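Long-range contacts in alpha-catenin-like protein hmp-1 (Caenorhabditis elegans, PDB 5XA5), which binds beta-catenin and actin filaments at cell junctions and is required for cell migration during body enclosure and cell shape changes during body elongation: residues 53-58 with 106-111; 94-99 with 132-137; 101-106 with 121-126; 148-153 with 257-262. All blocks are in the same frame, centred on the assembly; numbering follows the deposited sequence.

Contact 1: residues 53-58 with 106-111; sequences GLVATL and TGRDFV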
# COMPACT_ATOMS: atom_id res chain seq x y z
N GLY A 53 0.05 27.89 19.90
CA GLY A 53 0.80 26.64 19.87
C GLY A 53 0.05 25.48 19.24
O GLY A 53 0.65 24.62 18.59
N LEU A 54 -1.27 25.44 19.43
CA LEU A 54 -2.09 24.39 18.80
C LEU A 54 -1.99 24.48 17.28
O LEU A 54 -1.88 23.46 16.60
CB LEU A 54 -3.55 24.50 19.22
CG LEU A 54 -3.95 24.12 20.64
CD1 LEU A 54 -5.40 24.48 20.93
CD2 LEU A 54 -3.71 22.64 20.85
N VAL A 55 -2.04 25.69 16.76
CA VAL A 55 -1.95 25.90 15.33
C VAL A 55 -0.53 25.58 14.85
O VAL A 55 -0.35 24.97 13.80
CB VAL A 55 -2.33 27.35 14.95
CG1 VAL A 55 -2.15 27.59 13.46
CG2 VAL A 55 -3.76 27.66 15.38
N ALA A 56 0.47 25.99 15.64
CA ALA A 56 1.86 25.72 15.28
C ALA A 56 2.13 24.23 15.16
O ALA A 56 2.77 23.77 14.20
CB ALA A 56 2.81 26.35 16.30
N THR A 57 1.63 23.46 16.12
CA THR A 57 1.79 22.01 16.08
C THR A 57 1.12 21.43 14.84
O THR A 57 1.70 20.59 14.16
CB THR A 57 1.19 21.35 17.33
OG1 THR A 57 1.88 21.83 18.49
CG2 THR A 57 1.31 19.84 17.24
N LEU A 58 -0.09 21.89 14.56
CA LEU A 58 -0.83 21.44 13.39
C LEU A 58 -0.03 21.74 12.12
O LEU A 58 0.12 20.88 11.25
CB LEU A 58 -2.20 22.10 13.33
CG LEU A 58 -2.99 21.94 12.03
CD1 LEU A 58 -3.40 20.50 11.84
CD2 LEU A 58 -4.19 22.89 12.01
N THR A 106 -8.63 28.13 9.11
CA THR A 106 -9.90 28.12 9.85
C THR A 106 -9.64 27.74 11.29
O THR A 106 -10.35 28.18 12.20
CB THR A 106 -10.91 27.14 9.27
OG1 THR A 106 -10.34 25.83 9.21
CG2 THR A 106 -11.32 27.57 7.86
N GLY A 107 -8.64 26.89 11.50
CA GLY A 107 -8.26 26.51 12.85
C GLY A 107 -7.78 27.73 13.62
O GLY A 107 -8.12 27.91 14.78
N ARG A 108 -6.99 28.56 12.95
CA ARG A 108 -6.49 29.77 13.58
C ARG A 108 -7.64 30.72 13.91
O ARG A 108 -7.67 31.32 14.98
CB ARG A 108 -5.46 30.47 12.69
CG ARG A 108 -4.62 31.52 13.43
CD ARG A 108 -3.92 32.45 12.45
NE ARG A 108 -3.23 31.72 11.40
CZ ARG A 108 -2.02 31.18 11.53
NH1 ARG A 108 -1.36 31.29 12.68
NH2 ARG A 108 -1.47 30.53 10.51
N ASP A 109 -8.57 30.85 12.97
CA ASP A 109 -9.77 31.66 13.17
C ASP A 109 -10.54 31.19 14.39
O ASP A 109 -11.03 32.00 15.18
CB ASP A 109 -10.67 31.61 11.93
CG ASP A 109 -10.01 32.19 10.70
OD1 ASP A 109 -9.09 33.02 10.84
OD2 ASP A 109 -10.41 31.80 9.58
N PHE A 110 -10.63 29.88 14.55
CA PHE A 110 -11.37 29.32 15.67
C PHE A 110 -10.69 29.58 17.01
O PHE A 110 -11.33 30.09 17.92
CB PHE A 110 -11.58 27.82 15.47
CG PHE A 110 -11.84 27.07 16.75
CD1 PHE A 110 -12.94 27.36 17.54
CD2 PHE A 110 -10.98 26.05 17.14
CE1 PHE A 110 -13.17 26.65 18.71
CE2 PHE A 110 -11.21 25.34 18.30
CZ PHE A 110 -12.30 25.65 19.10
N VAL A 111 -9.42 29.25 17.13
CA VAL A 111 -8.75 29.34 18.43
C VAL A 111 -8.64 30.79 18.89
O VAL A 111 -8.48 31.07 20.07
CB VAL A 111 -7.34 28.72 18.40
CG1 VAL A 111 -7.41 27.23 18.11
CG2 VAL A 111 -6.46 29.43 17.38

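Contact 2: residues 94-99 with 132-137; sequences GAVQDT and TAVAKF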
# COMPACT_ATOMS: atom_id res chain seq x y z
N GLY A 94 -0.97 16.46 -2.72
CA GLY A 94 -1.31 17.86 -2.91
C GLY A 94 -2.63 18.20 -2.27
O GLY A 94 -2.82 19.30 -1.75
N ALA A 95 -3.56 17.25 -2.28
CA ALA A 95 -4.86 17.48 -1.65
C ALA A 95 -4.72 17.59 -0.14
O ALA A 95 -5.47 18.32 0.51
CB ALA A 95 -5.83 16.37 -2.02
N VAL A 96 -3.75 16.88 0.43
CA VAL A 96 -3.44 17.02 1.85
C VAL A 96 -2.84 18.40 2.14
O VAL A 96 -3.22 19.06 3.11
CB VAL A 96 -2.48 15.91 2.34
CG1 VAL A 96 -2.07 16.14 3.79
CG2 VAL A 96 -3.15 14.54 2.22
N GLN A 97 -1.93 18.84 1.28
CA GLN A 97 -1.33 20.16 1.44
C GLN A 97 -2.40 21.25 1.40
O GLN A 97 -2.38 22.18 2.21
CB GLN A 97 -0.28 20.40 0.36
CG GLN A 97 0.42 21.75 0.43
CD GLN A 97 1.50 21.88 -0.64
OE1 GLN A 97 1.23 21.66 -1.82
NE2 GLN A 97 2.71 22.20 -0.22
N ASP A 98 -3.33 21.13 0.46
CA ASP A 98 -4.36 22.14 0.27
C ASP A 98 -5.36 22.16 1.43
O ASP A 98 -5.59 23.21 2.03
CB ASP A 98 -5.08 21.94 -1.06
CG ASP A 98 -4.18 22.23 -2.27
OD1 ASP A 98 -3.10 22.82 -2.09
OD2 ASP A 98 -4.58 21.88 -3.40
N THR A 99 -5.96 21.01 1.74
CA THR A 99 -6.90 20.95 2.86
C THR A 99 -6.19 21.30 4.15
O THR A 99 -6.80 21.83 5.09
CB THR A 99 -7.55 19.56 3.01
OG1 THR A 99 -6.51 18.57 3.06
CG2 THR A 99 -8.46 19.28 1.84
N THR A 132 -9.89 13.32 5.75
CA THR A 132 -10.43 12.53 4.64
C THR A 132 -9.42 12.49 3.49
O THR A 132 -9.27 11.46 2.80
CB THR A 132 -11.77 13.10 4.16
OG1 THR A 132 -12.76 12.88 5.16
CG2 THR A 132 -12.21 12.42 2.87
N ALA A 133 -8.74 13.61 3.26
CA ALA A 133 -7.72 13.67 2.22
C ALA A 133 -6.52 12.82 2.61
O ALA A 133 -5.87 12.20 1.75
CB ALA A 133 -7.30 15.11 1.96
N VAL A 134 -6.22 12.76 3.90
CA VAL A 134 -5.17 11.87 4.39
C VAL A 134 -5.57 10.42 4.15
O VAL A 134 -4.77 9.62 3.68
CB VAL A 134 -4.88 12.11 5.90
CG1 VAL A 134 -3.96 11.04 6.44
CG2 VAL A 134 -4.29 13.50 6.08
N ALA A 135 -6.83 10.10 4.44
CA ALA A 135 -7.33 8.74 4.25
C ALA A 135 -7.28 8.33 2.77
O ALA A 135 -6.88 7.20 2.46
CB ALA A 135 -8.75 8.61 4.79
N LYS A 136 -7.66 9.24 1.88
CA LYS A 136 -7.63 8.93 0.44
C LYS A 136 -6.19 8.71 -0.02
O LYS A 136 -5.94 7.85 -0.87
CB LYS A 136 -8.30 10.05 -0.37
CG LYS A 136 -9.81 9.92 -0.40
CD LYS A 136 -10.50 11.11 -1.05
CE LYS A 136 -12.01 10.95 -0.99
NZ LYS A 136 -12.73 12.11 -1.58
N PHE A 137 -5.25 9.46 0.55
CA PHE A 137 -3.84 9.27 0.21
C PHE A 137 -3.37 7.88 0.62
O PHE A 137 -2.65 7.22 -0.12
CB PHE A 137 -2.94 10.33 0.87
CG PHE A 137 -1.48 10.13 0.58
CD1 PHE A 137 -0.94 10.60 -0.60
CD2 PHE A 137 -0.64 9.47 1.47
CE1 PHE A 137 0.40 10.42 -0.89
CE2 PHE A 137 0.71 9.29 1.18
CZ PHE A 137 1.22 9.76 -0.01

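Contact 3: residues 101-106 with 121-126; sequences QVMIQT and AIATNS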
# COMPACT_ATOMS: atom_id res chain seq x y z
N GLN A 101 -3.84 23.52 4.42
CA GLN A 101 -3.81 24.99 4.47
C GLN A 101 -5.12 25.56 4.98
O GLN A 101 -5.11 26.46 5.83
CB GLN A 101 -3.48 25.57 3.09
CG GLN A 101 -2.03 25.38 2.66
CD GLN A 101 -1.04 25.82 3.72
OE1 GLN A 101 -0.73 27.01 3.83
NE2 GLN A 101 -0.54 24.87 4.50
N VAL A 102 -6.24 25.06 4.47
CA VAL A 102 -7.55 25.51 4.94
C VAL A 102 -7.74 25.21 6.43
O VAL A 102 -8.30 26.02 7.17
CB VAL A 102 -8.70 24.85 4.14
CG1 VAL A 102 -10.05 25.21 4.77
CG2 VAL A 102 -8.66 25.30 2.69
N MET A 103 -7.26 24.05 6.88
CA MET A 103 -7.37 23.69 8.29
C MET A 103 -6.57 24.66 9.17
O MET A 103 -7.03 25.07 10.23
CB MET A 103 -6.89 22.26 8.52
CG MET A 103 -6.93 21.81 9.97
SD MET A 103 -8.60 21.54 10.58
CE MET A 103 -8.85 22.98 11.61
N ILE A 104 -5.37 25.02 8.72
CA ILE A 104 -4.52 25.93 9.49
C ILE A 104 -5.16 27.32 9.58
O ILE A 104 -5.11 27.96 10.63
CB ILE A 104 -3.10 26.03 8.88
CG1 ILE A 104 -2.37 24.70 9.06
CG2 ILE A 104 -2.31 27.16 9.53
CD1 ILE A 104 -1.06 24.61 8.30
N GLN A 105 -5.78 27.76 8.49
CA GLN A 105 -6.46 29.06 8.50
C GLN A 105 -7.72 29.08 9.35
O GLN A 105 -7.88 29.94 10.22
CB GLN A 105 -6.81 29.48 7.07
CG GLN A 105 -5.77 30.37 6.40
CD GLN A 105 -5.56 31.68 7.15
OE1 GLN A 105 -6.47 32.20 7.79
NE2 GLN A 105 -4.35 32.22 7.06
N THR A 106 -8.63 28.13 9.11
CA THR A 106 -9.90 28.12 9.85
C THR A 106 -9.64 27.74 11.29
O THR A 106 -10.35 28.18 12.20
CB THR A 106 -10.91 27.14 9.27
OG1 THR A 106 -10.34 25.83 9.21
CG2 THR A 106 -11.32 27.57 7.86
N ALA A 121 -17.49 25.04 14.21
CA ALA A 121 -18.09 24.18 13.20
C ALA A 121 -17.31 24.22 11.88
O ALA A 121 -17.08 23.19 11.26
CB ALA A 121 -19.54 24.58 12.97
N ILE A 122 -16.90 25.42 11.47
CA ILE A 122 -16.14 25.57 10.23
C ILE A 122 -14.78 24.89 10.34
O ILE A 122 -14.35 24.20 9.41
CB ILE A 122 -15.96 27.05 9.86
CG1 ILE A 122 -17.30 27.66 9.47
CG2 ILE A 122 -14.97 27.19 8.70
CD1 ILE A 122 -17.25 29.15 9.18
N ALA A 123 -14.11 25.07 11.48
CA ALA A 123 -12.82 24.42 11.72
C ALA A 123 -12.97 22.89 11.76
O ALA A 123 -12.10 22.16 11.27
CB ALA A 123 -12.21 24.93 13.03
N THR A 124 -14.06 22.42 12.36
CA THR A 124 -14.34 20.98 12.43
C THR A 124 -14.57 20.41 11.04
O THR A 124 -14.10 19.31 10.71
CB THR A 124 -15.56 20.70 13.32
OG1 THR A 124 -15.33 21.24 14.63
CG2 THR A 124 -15.82 19.21 13.44
N ASN A 125 -15.31 21.15 10.21
CA ASN A 125 -15.51 20.76 8.82
C ASN A 125 -14.19 20.72 8.05
O ASN A 125 -13.94 19.81 7.26
CB ASN A 125 -16.50 21.71 8.15
CG ASN A 125 -16.96 21.21 6.80
OD1 ASN A 125 -17.73 20.26 6.71
ND2 ASN A 125 -16.48 21.85 5.74
N SER A 126 -13.32 21.70 8.32
CA SER A 126 -11.99 21.73 7.71
C SER A 126 -11.21 20.48 8.12
O SER A 126 -10.48 19.90 7.31
CB SER A 126 -11.21 22.97 8.13
OG SER A 126 -11.83 24.16 7.67

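Contact 4: residues 148-153 with 257-262; sequences VIVDKV and VLNGQQ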
# COMPACT_ATOMS: atom_id res chain seq x y z
N VAL A 148 3.57 -2.66 -6.81
CA VAL A 148 4.94 -3.12 -6.61
C VAL A 148 5.00 -4.65 -6.49
O VAL A 148 5.90 -5.28 -7.06
CB VAL A 148 5.56 -2.45 -5.38
CG1 VAL A 148 6.89 -3.08 -5.00
CG2 VAL A 148 5.74 -0.96 -5.65
N ILE A 149 4.05 -5.25 -5.78
CA ILE A 149 4.02 -6.70 -5.67
C ILE A 149 3.74 -7.31 -7.04
O ILE A 149 4.38 -8.29 -7.42
CB ILE A 149 2.96 -7.18 -4.68
CG1 ILE A 149 3.19 -6.51 -3.33
CG2 ILE A 149 3.05 -8.68 -4.52
CD1 ILE A 149 2.22 -6.95 -2.27
N VAL A 150 2.80 -6.72 -7.76
CA VAL A 150 2.45 -7.24 -9.10
C VAL A 150 3.65 -7.17 -10.03
O VAL A 150 3.87 -8.07 -10.86
CB VAL A 150 1.24 -6.47 -9.69
CG1 VAL A 150 1.02 -6.83 -11.15
CG2 VAL A 150 -0.03 -6.76 -8.87
N ASP A 151 4.46 -6.13 -9.89
CA ASP A 151 5.68 -5.98 -10.69
C ASP A 151 6.65 -7.14 -10.40
O ASP A 151 7.32 -7.65 -11.32
CB ASP A 151 6.33 -4.62 -10.40
CG ASP A 151 7.45 -4.29 -11.37
OD1 ASP A 151 8.63 -4.46 -11.00
OD2 ASP A 151 7.14 -3.85 -12.50
N LYS A 152 6.69 -7.57 -9.15
CA LYS A 152 7.53 -8.71 -8.75
C LYS A 152 7.01 -10.02 -9.35
O LYS A 152 7.81 -10.85 -9.82
CB LYS A 152 7.61 -8.83 -7.23
CG LYS A 152 8.60 -9.87 -6.77
CD LYS A 152 10.01 -9.44 -7.14
CE LYS A 152 11.06 -10.37 -6.56
NZ LYS A 152 12.38 -9.68 -6.44
N VAL A 153 5.69 -10.20 -9.35
CA VAL A 153 5.08 -11.34 -10.05
C VAL A 153 5.47 -11.35 -11.53
O VAL A 153 5.78 -12.40 -12.09
CB VAL A 153 3.53 -11.29 -9.94
CG1 VAL A 153 2.86 -12.44 -10.73
CG2 VAL A 153 3.13 -11.34 -8.48
N VAL A 257 -5.79 -12.02 -7.50
CA VAL A 257 -6.17 -11.79 -6.11
C VAL A 257 -5.60 -10.48 -5.57
O VAL A 257 -6.28 -9.76 -4.85
CB VAL A 257 -5.72 -12.96 -5.20
CG1 VAL A 257 -6.00 -12.67 -3.73
CG2 VAL A 257 -6.43 -14.24 -5.60
N LEU A 258 -4.34 -10.18 -5.90
CA LEU A 258 -3.76 -8.90 -5.46
C LEU A 258 -4.63 -7.73 -5.93
O LEU A 258 -4.78 -6.73 -5.22
CB LEU A 258 -2.33 -8.73 -5.98
CG LEU A 258 -1.26 -9.60 -5.32
CD1 LEU A 258 0.02 -9.58 -6.17
CD2 LEU A 258 -0.98 -9.13 -3.89
N ASN A 259 -5.20 -7.87 -7.13
CA ASN A 259 -6.11 -6.87 -7.69
C ASN A 259 -7.56 -7.00 -7.22
O ASN A 259 -8.44 -6.30 -7.72
CB ASN A 259 -6.07 -6.93 -9.22
CG ASN A 259 -4.80 -6.35 -9.79
OD1 ASN A 259 -4.23 -5.42 -9.22
ND2 ASN A 259 -4.36 -6.88 -10.92
N GLY A 260 -7.81 -7.89 -6.26
CA GLY A 260 -9.12 -7.98 -5.64
C GLY A 260 -10.11 -8.80 -6.44
O GLY A 260 -11.32 -8.71 -6.24
N GLN A 261 -9.58 -9.62 -7.34
CA GLN A 261 -10.41 -10.46 -8.20
C GLN A 261 -10.31 -11.94 -7.83
O GLN A 261 -9.34 -12.38 -7.23
CB GLN A 261 -10.00 -10.27 -9.65
CG GLN A 261 -10.37 -8.93 -10.21
CD GLN A 261 -10.23 -8.90 -11.71
OE1 GLN A 261 -9.27 -9.45 -12.26
NE2 GLN A 261 -11.17 -8.25 -12.39
N GLN A 262 -11.33 -12.72 -8.20
CA GLN A 262 -11.24 -14.17 -8.07
C GLN A 262 -10.26 -14.74 -9.09
O GLN A 262 -10.18 -14.25 -10.22
CB GLN A 262 -12.61 -14.82 -8.25
CG GLN A 262 -13.68 -14.32 -7.31
CD GLN A 262 -14.99 -15.03 -7.52
OE1 GLN A 262 -15.72 -14.75 -8.48
NE2 GLN A 262 -15.30 -15.97 -6.64

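Contact 1: residues 53-58 with 106-111
V55 holds chi1 at 176°, with CG1 anti to its own nitrogen and CG2 beside it, and this rotation sends CG1 to the guanidinium of R108 and CG2 between V111 and the R108 backbone. The R108 chain leaves extended and then bends at chi3 (-49°), which presents the guanidinium to V55. CG1 of V55 lies 3.7 Å above one face of that group, offset toward the rim. The two side chains cross at about a right angle. CG2 of V55 meets CG2 of V111 at 3.8 Å. L54 adds a looser touch, CD1 to CG1 of V111, at 4.4 Å. The segments belong to helices 51-74 and 83-112 of the N-terminal part of the protein, a helical bundle of the vinculin/alpha-catenin family. They run antiparallel, at 166°, with axes 9.7 Å apart. R108 also touches E52 on helix 51-74. L54 is covered by L45, K46 and Q49 from the preceding loop. V55, L58 and F110 pack on side chains of the chain of another protein, consistent with the beta-catenin binding of this protein.

Contact 2: residues 94-99 with 132-137
V96 makes most of the apolar contact with residues 132-137, using both of its methyls. CG1 meets CG2 of V134 at 4.1 Å. CG2 takes a different course and settles on the backbone of A133, 3.6 Å from A133 O. It also brushes CB of F137, more loosely. The pair V96 and A133 is the nearest in the backbone register, with CA atoms 5.4 Å apart. The small side chain of A133 goes with this close approach.

The polar groups are kept within one helix. T99 has chi1 near 52°, which turns OG1 back along its helix to donate to A95 O at 2.8 Å. The donor lies 16° from the carbonyl plane. A95 O also accepts from T99 N, so two bonds hold it. The methyl of A133 packs against this group, with CB 3.7 Å from T99 OG1.

Helices 83-112 and 117-165 run antiparallel here, at 171°, with axes 8.6 Å apart. F65 of helix 51-74 touches both V96 and V134, and L32 of helix 23-36 also reaches V134. F137 turns in on L89, A92 and L93 of helix 83-112. V134 and F137 also pack on the chain of another protein.

Contact 3: residues 101-106 with 121-126
T106 and S126 form a polar contact between two antiparallel helices near one end of the elongated bundle, with apolar packing on its flanks. Their hydroxyls are hydrogen-bonded, OG1 of T106 to OG of S126, at 2.7 Å. T106 OG1 also donates to V102 O, 2.9 Å away, from a position tilted off the carbonyl plane. Its chi1 of 56° lets the oxygen reach back along its own helix and still face S126. V102 O accepts T106 N as well, so two donors grip it. A valine in place of T106 would probably lose both the link to S126 OG and the side-chain bond to V102 O. Helices 83-112 and 117-165 follow each other in sequence and make an alpha-helical hairpin of the bundle. Their axes come within 8.7 Å at a signed crossing angle of -161°. On one flank, M103 bends at chi2 (72°) and carries its thioether across to the other helix. CE lies 3.4 Å from A123 O and also meets the A123 methyl, while SD rests 3.9 Å from CB of S126. On another flank, CG2 of T106 meets CG2 of I122 at 3.8 Å, and CG1 of V102 lies 3.6 Å from OG of S126. Behind this layer, M103 packs on L58 of helix 51-74. M103 and A123 also touch apolar side chains of the chain of another protein.

Contact 4: residues 148-153 with 257-262
L258 reaches residues 148-153 mainly with one methyl. Its CD1 lies 3.6 Å from CG2 of I149, 3.9 Å from CG2 of V150 and 4.3 Å from CG2 of V153. CD2 is turned more to I149, at 4.1 Å from its CG2. I149 meets L258 crosswise, while V150 and L258 lie alongside, pointing opposite ways. With chi1 of -55°, I149 holds CG2 anti to the backbone nitrogen, where it meets L258. At the exposed margin, N259 comes near V150 without bonding to it.

L258 is the last helical residue of helix 234-258. The chain then turns through a Schellman motif, with G260 as its C-prime residue at phi 83° and G260 N bonded to V257 O at 2.8 Å.

Farther out, R193 of helix 169-196 and L206 of helix 200-229 pack on L258. T189 packs on I149 and L186 on V153, both from helix 169-196. K152 makes salt bridges to E185 and E155, and the first of these also ties helix 117-165 to helix 169-196. An alanine at L258 would probably open a gap among I149, V150 and V153, which would lose their common partner.

The joint between the long helix and the end of helix 234-258 is therefore apolar. It depends on the fit of methyl groups and on no directional bond between the two segments.

Contacts 1, 2 and 3 cluster on one side of the chain's centre and share helix 83-112. Contacts 1 and 3 are neighbours, with centres about 9 Å apart. They share T106 and touch directly, CD2 of L58 to CG of M103 at 3.6 Å. Contact 2 continues the pairing of contact 3 along the same two helices, its centre about 13 Å away. All three include residues that pack on the chain of another protein. Contact 4 lies apart, with its centre about 26 Å from that of contact 2 and about 42 Å from that of contact 1. Helix 117-165 connects these regions, pairing with helix 83-112 in contacts 2 and 3 and with the end of helix 234-258 in contact 4.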